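Local coordinates for uncharacterized protein (Bacteroides fragilis, PDB 3EUR) that is of unknown function but has a thioredoxin-like fold and may be related to thiol-disulfide redox proteins, at residues I50-K54 with D88-W93; L35-P41 with V70-D76; L79-K83 with T94-D98. All coordinates share one frame; numbering follows the deposited sequence. Where two conformers were deposited one is given.

Interaction 1: residues I50-K54 with D88-W93; sequences IEGLK and DFAKEW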
loop_
_atom_site.group_PDB
_atom_site.type_symbol
_atom_site.label_atom_id
_atom_site.label_comp_id
_atom_site.label_asym_id
_atom_site.label_seq_id
_atom_site.Cartn_x
_atom_site.Cartn_y
_atom_site.Cartn_z
ATOM N N ILE A 50 0.180 10.102 3.719
ATOM C CA ILE A 50 1.275 10.305 2.781
ATOM C C ILE A 50 2.380 11.119 3.445
ATOM O O ILE A 50 3.543 10.751 3.400
ATOM C CB ILE A 50 0.820 11.009 1.483
ATOM C CG1 ILE A 50 -0.083 10.086 0.643
ATOM C CG2 ILE A 50 2.023 11.378 0.667
ATOM C CD1 ILE A 50 -0.716 10.767 -0.592
ATOM N N GLU A 51 1.999 12.221 4.080
ATOM C CA GLU A 51 2.975 13.062 4.703
ATOM C C GLU A 51 3.705 12.335 5.820
ATOM O O GLU A 51 4.931 12.451 5.992
ATOM C CB GLU A 51 2.262 14.300 5.265
ATOM C CG GLU A 51 2.086 15.380 4.225
ATOM C CD GLU A 51 3.420 16.059 3.983
ATOM O OE1 GLU A 51 3.902 16.712 4.916
ATOM O OE2 GLU A 51 4.029 15.872 2.906
ATOM N N GLY A 52 2.963 11.550 6.587
ATOM C CA GLY A 52 3.534 10.772 7.656
ATOM C C GLY A 52 4.531 9.745 7.196
ATOM O O GLY A 52 5.588 9.542 7.831
ATOM N N LEU A 53 4.190 9.054 6.105
ATOM C CA LEU A 53 5.107 8.060 5.543
ATOM C C LEU A 53 6.382 8.713 5.034
ATOM O O LEU A 53 7.483 8.199 5.263
ATOM C CB LEU A 53 4.405 7.326 4.385
ATOM C CG LEU A 53 3.354 6.290 4.764
ATOM C CD1 LEU A 53 2.465 6.001 3.547
ATOM C CD2 LEU A 53 4.005 5.018 5.319
ATOM N N LYS A 54 6.242 9.877 4.402
ATOM C CA LYS A 54 7.430 10.613 3.913
ATOM C C LYS A 54 8.325 11.065 5.081
ATOM O O LYS A 54 9.552 11.096 4.958
ATOM C CB LYS A 54 7.006 11.830 3.106
ATOM C CG LYS A 54 6.400 11.520 1.816
ATOM C CD LYS A 54 5.903 12.839 1.121
ATOM C CE LYS A 54 5.421 12.631 -0.266
ATOM N NZ LYS A 54 4.982 13.888 -0.868
ATOM N N ASP A 88 1.396 13.329 -5.545
ATOM C CA ASP A 88 1.411 13.501 -4.100
ATOM C C ASP A 88 2.251 12.414 -3.433
ATOM O O ASP A 88 2.794 12.614 -2.339
ATOM C CB ASP A 88 -0.003 13.404 -3.510
ATOM C CG ASP A 88 -0.910 14.519 -3.947
ATOM O OD1 ASP A 88 -0.422 15.447 -4.625
ATOM O OD2 ASP A 88 -2.104 14.445 -3.595
ATOM N N PHE A 89 2.312 11.253 -4.061
ATOM C CA PHE A 89 3.044 10.116 -3.550
ATOM C C PHE A 89 4.528 10.317 -3.785
ATOM O O PHE A 89 4.921 10.983 -4.728
ATOM C CB PHE A 89 2.585 8.835 -4.275
ATOM C CG PHE A 89 1.141 8.468 -4.013
ATOM C CD1 PHE A 89 0.768 7.845 -2.841
ATOM C CD2 PHE A 89 0.163 8.856 -4.872
ATOM C CE1 PHE A 89 -0.577 7.531 -2.569
ATOM C CE2 PHE A 89 -1.178 8.577 -4.593
ATOM C CZ PHE A 89 -1.526 7.911 -3.423
ATOM N N ALA A 90 5.368 9.779 -2.927
ATOM C CA ALA A 90 6.779 9.777 -3.223
ATOM C C ALA A 90 7.068 9.031 -4.511
ATOM O O ALA A 90 6.515 7.958 -4.747
ATOM C CB ALA A 90 7.572 9.174 -2.052
ATOM N N LYS A 91 7.984 9.565 -5.333
ATOM C CA LYS A 91 8.307 8.920 -6.611
ATOM C C LYS A 91 8.877 7.514 -6.452
ATOM O O LYS A 91 8.681 6.640 -7.296
ATOM C CB LYS A 91 9.291 9.794 -7.448
ATOM C CG LYS A 91 10.695 9.865 -6.865
ATOM C CD LYS A 91 11.662 10.758 -7.692
ATOM C CE LYS A 91 12.444 11.712 -6.787
ATOM N NZ LYS A 91 12.964 12.862 -7.540
ATOM N N GLU A 92 9.568 7.302 -5.338
ATOM C CA GLU A 92 10.179 6.013 -5.040
ATOM C C GLU A 92 9.141 4.918 -4.810
ATOM O O GLU A 92 9.415 3.742 -5.051
ATOM C CB GLU A 92 11.099 6.128 -3.823
ATOM C CG GLU A 92 12.305 7.027 -4.038
ATOM C CD GLU A 92 11.927 8.491 -4.154
ATOM O OE1 GLU A 92 10.846 8.868 -3.657
ATOM O OE2 GLU A 92 12.714 9.264 -4.741
ATOM N N TRP A 93 7.955 5.295 -4.341
ATOM C CA TRP A 93 6.931 4.309 -4.063
ATOM C C TRP A 93 6.389 3.765 -5.392
ATOM O O TRP A 93 6.559 4.413 -6.445
ATOM C CB TRP A 93 5.787 4.930 -3.261
ATOM C CG TRP A 93 6.199 5.566 -1.964
ATOM C CD1 TRP A 93 7.393 5.446 -1.299
ATOM C CD2 TRP A 93 5.379 6.418 -1.175
ATOM N NE1 TRP A 93 7.350 6.192 -0.159
ATOM C CE2 TRP A 93 6.139 6.796 -0.045
ATOM C CE3 TRP A 93 4.082 6.924 -1.317
ATOM C CZ2 TRP A 93 5.658 7.693 0.912
ATOM C CZ3 TRP A 93 3.616 7.777 -0.356
ATOM C CH2 TRP A 93 4.412 8.153 0.738
HETATM O O HOH W 1 8.776 7.538 2.466
#
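I50 reaches from helix 44-55 over one face of the F89 ring, its CD1 3.8 Å above the ring plane and displaced toward the rim. This is a CH-pi contact, CD1 standing 4.1 Å from the ring centroid and 22° off the normal, and the two side chains cross at about a right angle. With CG1 placed beside the backbone N (chi1 -69°) and CD1 extended from it, one branch of I50 serves the phenylalanine, while the other, CG2, lies 3.3 Å from the backbone O of D88 and also faces CH2 of W93. The backbone O of I50 also lies near the indole plane, at the edge. One turn further on, L53 lays its CB 3.7 Å from CZ2 of W93, and CG of K54 approaches the same benzene end. A90 CB, from the loop's own type I turn of A90 to W93, covers the centre of one indole face, while the helix meets the ring at its edge and obliquely.

The polar part of the contact lies at its outer margin. K54, extended beyond CG, runs past the loop so that NZ donates to the backbone O of D88 over 2.9 Å; the C=O...N angle is 147° and the donor is tilted out of the carbonyl plane. The lysine thus grips the main chain, its NZ lying well away from the D88 carboxylate. A water accepts from W93 NE1 and donates to the carbonyl O of L53, tying indole to helix. Deeper in, I50, L53 and F89 all pack on F37 of strand 33-38. Helix, connecting loop and strand 33-38 thereby close one hydrophobic layer on a face of the sheet, as in the alpha/beta sandwich of the thioredoxin fold.

Interaction 2: residues L35-P41 with V70-D76; sequences LLFINNP and VLSIYPD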
loop_
_atom_site.group_PDB
_atom_site.type_symbol
_atom_site.label_atom_id
_atom_site.label_comp_id
_atom_site.label_asym_id
_atom_site.label_seq_id
_atom_site.Cartn_x
_atom_site.Cartn_y
_atom_site.Cartn_z
ATOM N N LEU A 35 5.050 -2.587 2.273
ATOM C CA LEU A 35 4.067 -1.792 2.970
ATOM C C LEU A 35 2.962 -1.452 1.978
ATOM O O LEU A 35 3.162 -0.641 1.084
ATOM C CB LEU A 35 4.698 -0.531 3.564
ATOM C CG LEU A 35 3.782 0.305 4.469
ATOM C CD1 LEU A 35 3.221 -0.518 5.630
ATOM C CD2 LEU A 35 4.606 1.508 5.005
ATOM N N LEU A 36 1.862 -2.195 2.082
ATOM C CA LEU A 36 0.736 -2.020 1.219
ATOM C C LEU A 36 -0.148 -0.898 1.776
ATOM O O LEU A 36 -0.583 -0.967 2.913
ATOM C CB LEU A 36 -0.062 -3.341 1.140
ATOM C CG LEU A 36 -1.350 -3.321 0.319
ATOM C CD1 LEU A 36 -1.039 -3.054 -1.147
ATOM C CD2 LEU A 36 -2.079 -4.628 0.450
ATOM N N PHE A 37 -0.329 0.128 0.965
ATOM C CA PHE A 37 -0.992 1.353 1.341
ATOM C C PHE A 37 -2.230 1.540 0.477
ATOM O O PHE A 37 -2.125 1.983 -0.652
ATOM C CB PHE A 37 0.030 2.487 1.236
ATOM C CG PHE A 37 -0.509 3.896 1.386
ATOM C CD1 PHE A 37 -1.659 4.219 2.109
ATOM C CD2 PHE A 37 0.221 4.950 0.850
ATOM C CE1 PHE A 37 -2.077 5.526 2.210
ATOM C CE2 PHE A 37 -0.206 6.253 0.957
ATOM C CZ PHE A 37 -1.346 6.543 1.654
ATOM N N ILE A 38 -3.398 1.176 1.004
ATOM C CA ILE A 38 -4.670 1.286 0.265
ATOM C C ILE A 38 -5.198 2.670 0.489
ATOM O O ILE A 38 -5.381 3.076 1.625
ATOM C CB ILE A 38 -5.674 0.221 0.693
ATOM C CG1 ILE A 38 -5.050 -1.173 0.732
ATOM C CG2 ILE A 38 -6.894 0.296 -0.197
ATOM C CD1 ILE A 38 -5.957 -2.286 1.280
ATOM N N ASN A 39 -5.421 3.434 -0.571
ATOM C CA ASN A 39 -5.652 4.889 -0.426
ATOM C C ASN A 39 -6.730 5.310 -1.400
ATOM O O ASN A 39 -6.956 4.658 -2.426
ATOM C CB ASN A 39 -4.354 5.620 -0.709
ATOM C CG ASN A 39 -3.887 5.440 -2.104
ATOM O OD1 ASN A 39 -3.082 4.535 -2.427
ATOM N ND2 ASN A 39 -4.413 6.210 -2.968
ATOM N N ASN A 40 -7.393 6.400 -1.080
ATOM C CA ASN A 40 -8.223 7.080 -2.070
ATOM C C ASN A 40 -7.813 8.458 -1.792
ATOM O O ASN A 40 -8.161 9.001 -0.741
ATOM C CB ASN A 40 -9.748 6.874 -1.868
ATOM C CG ASN A 40 -10.533 7.585 -2.923
ATOM O OD1 ASN A 40 -10.150 8.681 -3.337
ATOM N ND2 ASN A 40 -11.617 6.968 -3.395
ATOM N N PRO A 41 -6.989 9.001 -2.660
ATOM C CA PRO A 41 -6.366 10.255 -2.288
ATOM C C PRO A 41 -7.311 11.444 -2.428
ATOM O O PRO A 41 -6.905 12.576 -2.142
ATOM C CB PRO A 41 -5.192 10.386 -3.257
ATOM C CG PRO A 41 -5.175 9.170 -4.115
ATOM C CD PRO A 41 -6.457 8.443 -3.923
ATOM N N VAL A 70 7.113 0.566 -0.543
ATOM C CA VAL A 70 5.727 0.994 -0.432
ATOM C C VAL A 70 5.022 0.685 -1.764
ATOM O O VAL A 70 5.487 1.108 -2.844
ATOM C CB VAL A 70 5.606 2.479 -0.106
ATOM C CG1 VAL A 70 4.134 2.918 -0.073
ATOM C CG2 VAL A 70 6.287 2.827 1.233
ATOM N N LEU A 71 3.902 -0.041 -1.679
ATOM C CA LEU A 71 3.006 -0.300 -2.800
ATOM C C LEU A 71 1.695 0.367 -2.456
ATOM O O LEU A 71 0.969 -0.079 -1.572
ATOM C CB LEU A 71 2.844 -1.809 -2.996
ATOM C CG LEU A 71 1.937 -2.201 -4.167
ATOM C CD1 LEU A 71 2.416 -1.650 -5.473
ATOM C CD2 LEU A 71 1.834 -3.717 -4.199
ATOM N N SER A 72 1.425 1.492 -3.107
ATOM C CA SER A 72 0.169 2.189 -2.949
ATOM C C SER A 72 -0.841 1.678 -3.957
ATOM O O SER A 72 -0.527 1.524 -5.156
ATOM C CB SER A 72 0.345 3.673 -3.136
ATOM O OG SER A 72 -0.846 4.340 -3.560
ATOM N N ILE A 73 -2.056 1.416 -3.516
ATOM C CA ILE A 73 -3.102 0.890 -4.384
ATOM C C ILE A 73 -4.388 1.661 -4.197
ATOM O O ILE A 73 -4.905 1.772 -3.069
ATOM C CB ILE A 73 -3.327 -0.626 -4.179
ATOM C CG1 ILE A 73 -4.362 -1.189 -5.158
ATOM C CG2 ILE A 73 -3.734 -1.039 -2.796
ATOM C CD1 ILE A 73 -3.957 -1.076 -6.659
ATOM N N TYR A 74 -4.910 2.156 -5.305
ATOM C CA TYR A 74 -6.190 2.826 -5.361
ATOM C C TYR A 74 -7.242 1.872 -5.852
ATOM O O TYR A 74 -7.145 1.369 -6.979
ATOM C CB TYR A 74 -6.069 4.005 -6.315
ATOM C CG TYR A 74 -7.371 4.739 -6.559
ATOM C CD1 TYR A 74 -7.994 5.426 -5.571
ATOM C CD2 TYR A 74 -7.913 4.833 -7.802
ATOM C CE1 TYR A 74 -9.177 6.097 -5.802
ATOM C CE2 TYR A 74 -9.126 5.494 -8.032
ATOM C CZ TYR A 74 -9.726 6.142 -7.035
ATOM O OH TYR A 74 -10.911 6.816 -7.255
ATOM N N PRO A 75 -8.288 1.586 -5.031
ATOM C CA PRO A 75 -9.240 0.521 -5.396
ATOM C C PRO A 75 -10.558 1.019 -5.972
ATOM O O PRO A 75 -11.452 0.222 -6.221
ATOM C CB PRO A 75 -9.513 -0.131 -4.062
ATOM C CG PRO A 75 -9.502 1.028 -3.113
ATOM C CD PRO A 75 -8.388 1.901 -3.580
ATOM N N ASP A 76 -10.706 2.310 -6.091
ATOM C CA ASP A 76 -11.992 2.932 -6.502
ATOM C C ASP A 76 -11.985 3.408 -7.964
ATOM O O ASP A 76 -11.096 3.066 -8.729
ATOM C CB ASP A 76 -12.344 4.061 -5.553
ATOM C CG ASP A 76 -12.613 3.584 -4.129
ATOM O OD1 ASP A 76 -13.142 2.472 -3.977
ATOM O OD2 ASP A 76 -12.225 4.323 -3.191
#
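I73, N39 and V70 have the most surface buried where strands 33-38 and 68-74 run side by side, a parallel pair in the interior of the thioredoxin-like sheet. Four bridges, from L35 with V70 to I38 with I73, are laced by backbone hydrogen bonds. I73 makes two of these bonds: its N donates to F37 O (2.9 Å), and its O receives N39 N (3.0 Å), extending the ladder just past the end of strand 33-38. The CG2 branch of I73, set between its backbone N and carbonyl carbon, touches both L36 CD1 (3.7 Å) and I38 CG1 (3.8 Å), on the face that also carries L71. V70 occupies the other face with L35, F37 and S72; its CG1 lies 4.3 Å from F37 CB and its CG2 near L35 CD2. That side is covered by helix 44-55, whose L53 rests on L35 and F37.

N39 follows the strand into the loop, and its carbonyl O sits at the edge of the Y74 ring, 3.4 Å from CD1. The side chain of N40 runs alongside Y74, its amide turned 86° to the ring, while the hydroxyl of Y74 is bonded to E78 N. D76, paired through OD1 with K104 in a salt bridge, offers the anti lone pair of OD2 to N40 ND2 at 2.7 Å, with an N-H...O angle of 152°.

Interaction 3: residues L79-K83 with T94-D98; sequences LDEWK and TNGYD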
loop_
_atom_site.group_PDB
_atom_site.type_symbol
_atom_site.label_atom_id
_atom_site.label_comp_id
_atom_site.label_asym_id
_atom_site.label_seq_id
_atom_site.Cartn_x
_atom_site.Cartn_y
_atom_site.Cartn_z
ATOM N N LEU A 79 -10.340 7.375 -11.738
ATOM C CA LEU A 79 -9.000 7.298 -12.277
ATOM C C LEU A 79 -8.450 8.684 -12.583
ATOM O O LEU A 79 -7.299 8.961 -12.354
ATOM C CB LEU A 79 -8.939 6.357 -13.485
ATOM C CG LEU A 79 -7.534 6.206 -14.092
ATOM C CD1 LEU A 79 -6.532 5.677 -13.068
ATOM C CD2 LEU A 79 -7.539 5.320 -15.327
ATOM N N ASP A 80 -9.274 9.571 -13.147
ATOM C CA ASP A 80 -8.766 10.894 -13.476
ATOM C C ASP A 80 -8.265 11.669 -12.229
ATOM O O ASP A 80 -7.258 12.370 -12.270
ATOM C CB ASP A 80 -9.824 11.671 -14.304
ATOM C CG ASP A 80 -9.906 11.168 -15.757
ATOM O OD1 ASP A 80 -9.149 10.243 -16.108
ATOM O OD2 ASP A 80 -10.678 11.715 -16.583
ATOM N N GLU A 81 -8.989 11.538 -11.147
ATOM C CA GLU A 81 -8.610 12.147 -9.874
ATOM C C GLU A 81 -7.387 11.511 -9.226
ATOM O O GLU A 81 -6.550 12.226 -8.672
ATOM C CB GLU A 81 -9.759 12.037 -8.898
ATOM C CG GLU A 81 -9.572 12.920 -7.679
ATOM C CD GLU A 81 -10.777 12.894 -6.762
ATOM O OE1 GLU A 81 -11.791 12.301 -7.194
ATOM O OE2 GLU A 81 -10.702 13.448 -5.616
ATOM N N TRP A 82 -7.319 10.180 -9.218
ATOM C CA TRP A 82 -6.062 9.514 -8.879
ATOM C C TRP A 82 -4.932 10.048 -9.746
ATOM O O TRP A 82 -3.854 10.378 -9.233
ATOM C CB TRP A 82 -6.175 8.037 -9.073
ATOM C CG TRP A 82 -4.918 7.334 -8.673
ATOM C CD1 TRP A 82 -4.566 6.967 -7.406
ATOM C CD2 TRP A 82 -3.867 6.933 -9.531
ATOM N NE1 TRP A 82 -3.329 6.391 -7.414
ATOM C CE2 TRP A 82 -2.905 6.301 -8.719
ATOM C CE3 TRP A 82 -3.650 6.994 -10.912
ATOM C CZ2 TRP A 82 -1.716 5.773 -9.242
ATOM C CZ3 TRP A 82 -2.444 6.498 -11.431
ATOM C CH2 TRP A 82 -1.522 5.859 -10.587
ATOM N N LYS A 83 -5.153 10.168 -11.060
ATOM C CA LYS A 83 -4.115 10.705 -11.928
ATOM C C LYS A 83 -3.792 12.142 -11.504
ATOM O O LYS A 83 -2.642 12.549 -11.568
ATOM C CB LYS A 83 -4.489 10.562 -13.420
ATOM C CG LYS A 83 -4.358 9.087 -13.853
ATOM C CD LYS A 83 -4.196 8.828 -15.350
ATOM C CE LYS A 83 -3.912 7.334 -15.635
ATOM N NZ LYS A 83 -2.503 6.969 -16.037
ATOM N N THR A 94 5.751 2.603 -5.324
ATOM C CA THR A 94 5.086 2.016 -6.483
ATOM C C THR A 94 3.607 2.341 -6.336
ATOM O O THR A 94 2.973 1.880 -5.398
ATOM C CB THR A 94 5.365 0.541 -6.547
ATOM O OG1 THR A 94 6.793 0.316 -6.612
ATOM C CG2 THR A 94 4.666 -0.074 -7.791
ATOM N N ASN A 95 3.081 3.180 -7.226
ATOM C CA ASN A 95 1.787 3.782 -7.062
ATOM C C ASN A 95 0.858 3.300 -8.180
ATOM O O ASN A 95 1.050 3.675 -9.310
ATOM C CB ASN A 95 1.995 5.311 -7.058
ATOM C CG ASN A 95 3.019 5.778 -5.958
ATOM O OD1 ASN A 95 2.807 5.458 -4.771
ATOM N ND2 ASN A 95 4.102 6.578 -6.340
ATOM N N GLY A 96 -0.102 2.444 -7.864
ATOM C CA GLY A 96 -0.963 1.863 -8.860
ATOM C C GLY A 96 -2.433 1.973 -8.545
ATOM O O GLY A 96 -2.831 2.338 -7.445
ATOM N N TYR A 97 -3.233 1.662 -9.548
ATOM C CA TYR A 97 -4.685 1.566 -9.408
ATOM C C TYR A 97 -5.180 0.195 -9.844
ATOM O O TYR A 97 -4.534 -0.536 -10.577
ATOM C CB TYR A 97 -5.399 2.706 -10.172
ATOM C CG TYR A 97 -5.190 2.694 -11.663
ATOM C CD1 TYR A 97 -6.127 2.092 -12.510
ATOM C CD2 TYR A 97 -4.096 3.311 -12.245
ATOM C CE1 TYR A 97 -5.956 2.119 -13.917
ATOM C CE2 TYR A 97 -3.948 3.363 -13.632
ATOM C CZ TYR A 97 -4.878 2.763 -14.440
ATOM O OH TYR A 97 -4.691 2.838 -15.817
ATOM N N ASP A 98 -6.378 -0.121 -9.376
ATOM C CA ASP A 98 -7.015 -1.378 -9.644
ATOM C C ASP A 98 -7.960 -1.213 -10.825
ATOM O O ASP A 98 -9.133 -0.864 -10.675
ATOM C CB ASP A 98 -7.791 -1.787 -8.387
ATOM C CG ASP A 98 -8.434 -3.170 -8.469
ATOM O OD1 ASP A 98 -8.501 -3.761 -9.571
ATOM O OD2 ASP A 98 -8.953 -3.588 -7.409
HETATM O O HOH W 2 -2.404 3.924 -16.652
#
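A chi1 of 63° sets CG of Y97 between its backbone N and carbonyl carbon, and the ring projects from strand 94-97 toward the helix. L79 swings its CG away from the backbone N (chi1 -179°), which carries its methyl groups to that ring. CD1 of L79 sits almost exactly over the ring centre, 3.3 Å from the centroid and only 5° off the normal, a close CH-pi contact in which the methyl is nearly equidistant from all six ring carbons. The second methyl, CD2, lies further out beside CZ and OH of the tyrosine. W82, one turn on, meets Y97 differently: the tyrosine CD2 stands over one face of the indole, toward its rim and 3.7 Å from CZ3, with the two rings inclined obliquely to each other.

Helix 79-85 is the crossover of a beta-alpha-beta unit that leads from strand 68-74 to its parallel neighbour 94-97, and L79 and W82 carry most of its contact with the second strand. The indole also reaches along that strand: the carbonyl O of N95 approaches the W82 edge near its plane, 3.5 Å from CZ2. From the first strand of the unit Y74 meets W82, their rings inclined at a low angle, so the indole spans both strands.

At the outer margin a water lying in the plane of the Y97 ring links its OH, 2.7 Å away, to NZ of K83, which donates to the water over 3.1 Å and also forms a salt bridge with D19.

Overall arrangement
The parallel strands of interaction 2 are the base on which the other two contacts stand. Interaction 1, about 11 Å away between centres, fastens helix 44-55 and the loop before strand 94-97 onto the face carrying F37 and S72: L53 CD2 lies 3.6 Å from L35 CD2, and W93 CG 3.7 Å from V70 CB. Interaction 3, about 9 Å from interaction 2, continues the sheet, with probable backbone bonds from S72 N to T94 O (2.8 Å) and from G96 N to S72 O (2.9 Å). Interactions 1 and 3 are about 14 Å apart, yet join where, in the conformer modelled, N95 ND2 probably donates to A90 O. No ligand or catalytic site is established among them.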